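Local coordinates for putative branched-chain amino acid ABC transporter (PDB 3HUT), which probably binds a branched-chain or related amino acid outside the membrane and delivers it to an ABC transporter, at residues D185-I190 with R212-R217; G179-D184 with Y204-P209. All coordinates share one frame; numbering follows the deposited sequence.

Helix 204-216 is held near both ends by the chain that leads into and forms helix 184-193. Contact 1 (185-190 with 212-217) ties its C-terminal end to helix 184-193; contact 2 (179-184 with 204-209) ties its first turns to the loop leading into that same helix. Both pair arginine with aspartate, at the partly exposed rim in contact 1, and in contact 2 from an exposed arginine to a buried aspartate. In contact 1 the apolar part is a buried isoleucine and leucine, whereas in contact 2 a proline and a phenylalanine at the loop do this work and backbone groups and water join in. Ala213 against Phe183 makes the two continuous.

Contact 1 (D185-I190 with R212-R217); sequences DVIDEI and RALRAR
Ile187 of helix 184-193 reaches across to Leu214 in the last turn of helix 204-216 and Arg217 just past its end, the two helices being joined through strand 197-201 in the Rossmann-like alpha/beta architecture of periplasmic binding proteins. The two branches of Ile187 have separate tasks. CD1, at the end of the extended branch, rests on the helix backbone, 3.7 Å from Leu214 CA, and has Ala213 CB beside it at 4.1 Å. With CG1 next to the backbone N (chi1 -69°), the other branch, CG2, is turned to Arg217 and lies over one face of its guanidinium, displaced toward the rim, 3.3 Å from CZ. Leu214 approaches from the buried side, its CD1 4.3 Å from Ile187 CG1.

At its edge the same guanidinium meets Asp188. NH1 and NH2 both donate to the one oxygen, OD2, in a salt bridge, and the carboxylate plane stands 76° from that of the guanidinium. Glu191, about one turn on, makes a second salt bridge to NH2, so two acids of the facing helix share the arginine's charge. Deeper in, Ile198 of strand 197-201 touches Leu214, and Phe210 backs Ile187. Asp188 OD2 receives Arg217 NH2 at 2.5 Å nearly in line with its C-O bond, and NH1 at 2.6 Å from above the carboxylate plane, both bonds short and bent.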
# COMPACT_ATOMS: atom_id res chain seq x y z
N ASP A 185 16.98 -13.86 24.05
CA ASP A 185 15.88 -14.10 24.97
C ASP A 185 14.60 -14.52 24.27
O ASP A 185 13.94 -15.47 24.69
CB ASP A 185 15.62 -12.87 25.84
CG ASP A 185 16.78 -12.57 26.77
OD1 ASP A 185 17.41 -13.54 27.25
OD2 ASP A 185 17.04 -11.38 27.03
N VAL A 186 14.23 -13.80 23.21
CA VAL A 186 13.02 -14.13 22.48
C VAL A 186 13.14 -15.53 21.89
O VAL A 186 12.16 -16.26 21.79
CB VAL A 186 12.73 -13.11 21.35
CG1 VAL A 186 13.91 -13.00 20.42
CG2 VAL A 186 11.49 -13.53 20.58
N ILE A 187 14.36 -15.90 21.51
CA ILE A 187 14.58 -17.22 20.93
C ILE A 187 14.44 -18.30 22.00
O ILE A 187 13.94 -19.39 21.73
CB ILE A 187 15.96 -17.31 20.26
CG1 ILE A 187 15.98 -16.42 19.01
CG2 ILE A 187 16.27 -18.75 19.89
CD1 ILE A 187 17.30 -16.39 18.27
N ASP A 188 14.89 -18.00 23.21
CA ASP A 188 14.79 -18.95 24.31
C ASP A 188 13.31 -19.16 24.62
O ASP A 188 12.87 -20.28 24.88
CB ASP A 188 15.50 -18.41 25.56
CG ASP A 188 17.01 -18.47 25.44
OD1 ASP A 188 17.69 -17.98 26.37
OD2 ASP A 188 17.52 -19.02 24.45
N GLU A 189 12.55 -18.07 24.59
CA GLU A 189 11.12 -18.12 24.87
C GLU A 189 10.39 -18.95 23.82
O GLU A 189 9.44 -19.67 24.14
CB GLU A 189 10.58 -16.69 24.92
CG GLU A 189 9.09 -16.58 25.16
CD GLU A 189 8.67 -15.17 25.52
OE1 GLU A 189 9.23 -14.22 24.95
OE2 GLU A 189 7.77 -15.02 26.38
N ILE A 190 10.82 -18.84 22.57
CA ILE A 190 10.22 -19.61 21.48
C ILE A 190 10.57 -21.08 21.71
O ILE A 190 9.76 -21.97 21.50
CB ILE A 190 10.77 -19.15 20.12
CG1 ILE A 190 10.23 -17.75 19.79
CG2 ILE A 190 10.41 -20.15 19.04
CD1 ILE A 190 10.80 -17.15 18.52
N ARG A 212 18.89 -14.72 11.05
CA ARG A 212 20.22 -15.31 11.03
C ARG A 212 20.49 -15.88 12.43
O ARG A 212 21.06 -16.96 12.57
CB ARG A 212 21.29 -14.26 10.69
CG ARG A 212 21.34 -13.84 9.22
CD ARG A 212 22.39 -12.75 9.01
NE ARG A 212 23.72 -13.20 9.39
CZ ARG A 212 24.73 -12.39 9.69
NH1 ARG A 212 24.56 -11.07 9.67
NH2 ARG A 212 25.91 -12.89 10.02
N ALA A 213 20.06 -15.16 13.46
CA ALA A 213 20.26 -15.62 14.83
C ALA A 213 19.36 -16.82 15.12
O ALA A 213 19.79 -17.81 15.73
CB ALA A 213 19.96 -14.49 15.81
N LEU A 214 18.11 -16.74 14.69
CA LEU A 214 17.16 -17.82 14.90
C LEU A 214 17.67 -19.11 14.26
O LEU A 214 17.70 -20.16 14.90
CB LEU A 214 15.79 -17.45 14.30
CG LEU A 214 14.72 -18.54 14.38
CD1 LEU A 214 14.34 -18.80 15.84
CD2 LEU A 214 13.49 -18.11 13.58
N ARG A 215 18.06 -19.03 12.99
CA ARG A 215 18.55 -20.22 12.30
C ARG A 215 19.90 -20.70 12.82
O ARG A 215 20.19 -21.90 12.77
CB ARG A 215 18.65 -19.97 10.79
CG ARG A 215 17.33 -19.59 10.13
CD ARG A 215 16.23 -20.59 10.45
NE ARG A 215 15.02 -20.31 9.67
CZ ARG A 215 13.80 -20.73 9.99
NH1 ARG A 215 13.62 -21.46 11.08
NH2 ARG A 215 12.77 -20.42 9.21
N ALA A 216 20.71 -19.77 13.31
CA ALA A 216 22.03 -20.14 13.82
C ALA A 216 21.86 -21.02 15.05
O ALA A 216 22.66 -21.93 15.28
CB ALA A 216 22.82 -18.88 14.18
N ARG A 217 20.82 -20.76 15.83
CA ARG A 217 20.57 -21.55 17.02
C ARG A 217 19.88 -22.87 16.71
O ARG A 217 19.55 -23.63 17.62
CB ARG A 217 19.77 -20.74 18.03
CG ARG A 217 20.60 -19.63 18.65
CD ARG A 217 19.87 -18.97 19.80
NE ARG A 217 19.37 -19.96 20.74
CZ ARG A 217 18.76 -19.65 21.87
NH1 ARG A 217 18.60 -18.38 22.21
NH2 ARG A 217 18.31 -20.61 22.66

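Contact 2 (G179-D184 with Y204-P209); sequences GNRRFD and YEDAAP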
# COMPACT_ATOMS: atom_id res chain seq x y z
N GLY A 179 15.43 -1.34 15.16
CA GLY A 179 16.87 -1.40 15.33
C GLY A 179 17.35 -2.40 16.37
O GLY A 179 18.56 -2.59 16.55
N ASN A 180 16.41 -3.04 17.06
CA ASN A 180 16.77 -4.01 18.08
C ASN A 180 17.73 -5.08 17.56
O ASN A 180 17.56 -5.58 16.45
CB ASN A 180 15.53 -4.71 18.64
CG ASN A 180 15.88 -5.86 19.56
OD1 ASN A 180 16.61 -5.69 20.53
ND2 ASN A 180 15.37 -7.04 19.25
N ARG A 181 18.73 -5.41 18.36
CA ARG A 181 19.69 -6.43 17.95
C ARG A 181 19.87 -7.59 18.92
O ARG A 181 20.72 -8.43 18.71
CB ARG A 181 21.05 -5.77 17.63
CG ARG A 181 21.05 -5.00 16.31
CD ARG A 181 20.84 -5.94 15.13
NE ARG A 181 20.80 -5.25 13.84
CZ ARG A 181 19.73 -4.66 13.32
NH1 ARG A 181 18.57 -4.66 13.97
NH2 ARG A 181 19.80 -4.07 12.13
N ARG A 182 19.09 -7.64 19.99
CA ARG A 182 19.22 -8.78 20.90
C ARG A 182 18.04 -9.72 20.65
O ARG A 182 16.87 -9.33 20.78
CB ARG A 182 19.25 -8.36 22.36
CG ARG A 182 18.00 -7.73 22.85
CD ARG A 182 18.14 -6.24 22.82
NE ARG A 182 17.81 -5.69 24.13
CZ ARG A 182 17.66 -4.40 24.38
NH1 ARG A 182 17.80 -3.51 23.41
NH2 ARG A 182 17.35 -4.00 25.60
N PHE A 183 18.36 -10.95 20.30
CA PHE A 183 17.35 -11.94 19.97
C PHE A 183 17.41 -13.19 20.85
O PHE A 183 16.47 -13.99 20.85
CB PHE A 183 17.50 -12.35 18.50
CG PHE A 183 17.79 -11.20 17.57
CD1 PHE A 183 16.87 -10.17 17.39
CD2 PHE A 183 18.99 -11.15 16.86
CE1 PHE A 183 17.14 -9.11 16.51
CE2 PHE A 183 19.27 -10.10 15.98
CZ PHE A 183 18.34 -9.08 15.80
N ASP A 184 18.50 -13.37 21.58
CA ASP A 184 18.65 -14.56 22.42
C ASP A 184 17.50 -14.87 23.36
O ASP A 184 17.09 -16.02 23.47
CB ASP A 184 19.96 -14.50 23.21
CG ASP A 184 21.16 -14.87 22.36
OD1 ASP A 184 21.07 -15.88 21.63
OD2 ASP A 184 22.18 -14.15 22.43
N TYR A 204 12.50 -5.54 6.96
CA TYR A 204 13.65 -6.34 6.55
C TYR A 204 14.97 -6.06 7.26
O TYR A 204 15.71 -7.00 7.56
CB TYR A 204 13.84 -6.24 5.03
CG TYR A 204 14.19 -4.85 4.52
CD1 TYR A 204 15.50 -4.39 4.55
CD2 TYR A 204 13.20 -4.02 4.01
CE1 TYR A 204 15.83 -3.12 4.07
CE2 TYR A 204 13.51 -2.75 3.52
CZ TYR A 204 14.82 -2.30 3.56
OH TYR A 204 15.13 -1.05 3.07
N GLU A 205 15.27 -4.80 7.54
CA GLU A 205 16.54 -4.48 8.19
C GLU A 205 16.70 -5.09 9.58
O GLU A 205 17.82 -5.35 10.02
CB GLU A 205 16.77 -2.96 8.28
CG GLU A 205 15.80 -2.25 9.19
CD GLU A 205 14.61 -1.69 8.45
OE1 GLU A 205 14.26 -2.23 7.38
OE2 GLU A 205 14.03 -0.70 8.94
N ASP A 206 15.58 -5.30 10.27
CA ASP A 206 15.61 -5.90 11.61
C ASP A 206 15.37 -7.41 11.53
O ASP A 206 15.94 -8.18 12.29
CB ASP A 206 14.54 -5.28 12.53
CG ASP A 206 14.86 -3.85 12.91
OD1 ASP A 206 16.06 -3.51 13.00
OD2 ASP A 206 13.91 -3.07 13.14
N ALA A 207 14.51 -7.82 10.60
CA ALA A 207 14.17 -9.23 10.43
C ALA A 207 15.32 -10.10 9.91
O ALA A 207 15.48 -11.24 10.36
CB ALA A 207 12.97 -9.36 9.51
N ALA A 208 16.11 -9.59 8.98
CA ALA A 208 17.22 -10.36 8.43
C ALA A 208 18.17 -10.81 9.54
O ALA A 208 18.48 -11.99 9.65
CB ALA A 208 17.97 -9.55 7.37
N PRO A 209 18.66 -9.87 10.37
CA PRO A 209 19.57 -10.33 11.42
C PRO A 209 18.88 -11.25 12.42
O PRO A 209 19.50 -12.18 12.93
CB PRO A 209 20.07 -9.02 12.05
CG PRO A 209 18.99 -8.03 11.73
CD PRO A 209 18.61 -8.40 10.32
O HOH W 1 18.59 -1.74 11.43
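Asp206 OD1 takes two donors from the loop: Arg181 NH1 donates to it at 2.9 Å in a nearly straight salt-bridge bond (171°), and the backbone N of Gly179 adds a weak bond. The arginine arrives on the anti side of the oxygen, tilted out of the carboxylate plane, with the two flat groups turned 78° apart, although OD1 itself lies in the guanidinium plane. The stronger bond from Gly179 N goes to the other oxygen, OD2, at 3.1 Å and on its syn side, again tilted out of the carboxylate plane. One buried carboxylate thus holds both a main-chain N-H and a charged side chain of the loop.

Arg181 is steadied in turn. NH1 also donates to Asn180 O at 2.8 Å, and a bend at chi2 (-65°) brings the chain back toward the helix, where Pro209 CG sits over the centre of the guanidinium, 3.8 Å from CZ. Edge and face are therefore fixed by different residues. A water takes a bond from NH2 and returns a long, weak one to Asp206 OD1, and so bridges the two charged groups.

Beside this polar group, Phe183 supplies the apolar part, its CZ 4.1 Å from Pro209 CB and its CE2 close to the carbonyl oxygen of that proline. Within the loop, Asn180 ND2 donates to Arg182 O. Ala207 and Ala208 of helix 204-216 pack against helix 232-238.

Phe183 occupies the N-cap position of helix 184-193, so the contact fastens a strand-to-helix connection to the start of the next helix, a junction belonging to the repeating beta-alpha units of the periplasmic binding protein fold.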